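Local coordinates for protein blood group a-and b-cleaving endo-beta-galactosidase (Streptococcus pneumoniae, PDB 2YGL) that probably binds carbohydrate through tandem CBM51 modules of a family 98 endo-beta-galactosidase that cleaves blood group A and B antigens, at residues 19-23 / 24-28. Residues are numbered along the deposited sequence; the frame is centred on the assembly and turned at random.
Sequences HGDID and KTKTV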
# COMPACT_ATOMS: atom_id res chain seq x y z
N HIS A 19 23.51 -23.42 -0.53
CA HIS A 19 24.82 -22.89 -0.20
C HIS A 19 25.92 -23.75 -0.83
O HIS A 19 25.65 -24.84 -1.33
CB HIS A 19 25.01 -22.78 1.32
CG HIS A 19 24.86 -24.08 2.05
ND1 HIS A 19 25.83 -25.05 2.06
CD2 HIS A 19 23.84 -24.56 2.81
CE1 HIS A 19 25.42 -26.07 2.79
NE2 HIS A 19 24.22 -25.80 3.25
N GLY A 20 27.15 -23.25 -0.80
CA GLY A 20 28.29 -23.92 -1.42
C GLY A 20 29.12 -24.82 -0.52
O GLY A 20 30.14 -25.35 -0.97
N ASP A 21 28.70 -24.99 0.73
CA ASP A 21 29.42 -25.87 1.65
C ASP A 21 29.07 -27.34 1.39
O ASP A 21 27.90 -27.66 1.18
CB ASP A 21 29.12 -25.50 3.11
CG ASP A 21 30.09 -26.13 4.09
OD1 ASP A 21 30.08 -27.37 4.26
OD2 ASP A 21 30.88 -25.37 4.71
N ILE A 22 30.07 -28.21 1.41
CA ILE A 22 29.87 -29.63 1.11
C ILE A 22 29.02 -30.37 2.16
O ILE A 22 28.39 -31.38 1.84
CB ILE A 22 31.21 -30.40 0.84
CG1 ILE A 22 32.11 -30.44 2.09
CG2 ILE A 22 31.94 -29.82 -0.38
CD1 ILE A 22 33.23 -31.47 2.02
N ASP A 23 29.01 -29.86 3.39
CA ASP A 23 28.21 -30.45 4.46
C ASP A 23 26.76 -29.95 4.37
O ASP A 23 26.47 -28.80 4.71
CB ASP A 23 28.82 -30.11 5.83
CG ASP A 23 28.12 -30.80 6.99
OD1 ASP A 23 27.01 -31.36 6.81
OD2 ASP A 23 28.68 -30.78 8.11
N LYS A 24 25.87 -30.82 3.92
CA LYS A 24 24.47 -30.44 3.69
C LYS A 24 23.57 -30.58 4.92
O LYS A 24 22.35 -30.39 4.84
CB LYS A 24 23.89 -31.17 2.47
CG LYS A 24 24.60 -30.87 1.14
CD LYS A 24 24.65 -29.37 0.84
CE LYS A 24 25.40 -29.08 -0.45
NZ LYS A 24 25.68 -27.62 -0.60
N THR A 25 24.16 -30.91 6.07
CA THR A 25 23.44 -30.82 7.34
C THR A 25 23.48 -29.37 7.84
O THR A 25 22.66 -28.96 8.66
CB THR A 25 23.97 -31.79 8.42
OG1 THR A 25 25.31 -31.44 8.78
CG2 THR A 25 23.93 -33.23 7.92
N LYS A 26 24.45 -28.62 7.33
CA LYS A 26 24.55 -27.18 7.60
C LYS A 26 23.49 -26.43 6.80
O LYS A 26 23.12 -26.83 5.70
CB LYS A 26 25.95 -26.66 7.25
CG LYS A 26 27.04 -27.12 8.20
CD LYS A 26 28.40 -26.56 7.80
CE LYS A 26 29.52 -27.27 8.55
NZ LYS A 26 30.87 -26.83 8.08
N THR A 27 23.01 -25.33 7.38
CA THR A 27 21.99 -24.51 6.73
C THR A 27 22.43 -23.05 6.62
O THR A 27 23.24 -22.57 7.42
CB THR A 27 20.64 -24.54 7.50
OG1 THR A 27 20.86 -24.11 8.85
CG2 THR A 27 20.05 -25.95 7.51
N VAL A 28 21.89 -22.36 5.62
CA VAL A 28 22.04 -20.91 5.47
C VAL A 28 21.61 -20.24 6.78
O VAL A 28 20.60 -20.61 7.38
CB VAL A 28 21.22 -20.38 4.27
CG1 VAL A 28 21.23 -18.86 4.21
CG2 VAL A 28 21.76 -20.96 2.95
O HOH W 1 23.11 -26.19 -0.48
O HOH W 2 32.17 -28.24 5.69
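H19 spans the loop from the inside: NE2 donates to K26 O at 2.9 Å, reaching that oxygen from above its carbonyl plane, while ND1, the other ring nitrogen, accepts from D21 N at 3.2 Å, almost exactly in the ring plane. With a ring nitrogen engaged at each end, the imidazole's rotation is fixed and the protonated nitrogen is probably NE2. CB of the same histidine rests on V28 CG2, and F34 of helix 34-39 and T63 of strand 60-64 help to bury this inner part.

The outer side is looser and more polar. The CB of K24 points away from residues 19-23, but a bend at chi2 (-55°) turns its chain back alongside the imidazole, where NZ bonds to D21 O at 2.8 Å; a water over one ring face accepts from both NZ and H19 N. K26 runs extended instead, to a long salt bridge of 3.7 Å between NZ and D21 OD2, with a second water joining NZ to D21 OD1.

At the exposed tip, D23 OD1 is gripped twice from one face of its carboxylate, by T25 OG1 at 2.6 Å and T25 N at 3.0 Å. D21 OD1 accepts from D23 N, which makes an Asx turn that runs into the type I beta turn from D23 to K26, within the loop that joins strands 16-17 and 29-30 of the first NPCBM beta-sandwich module.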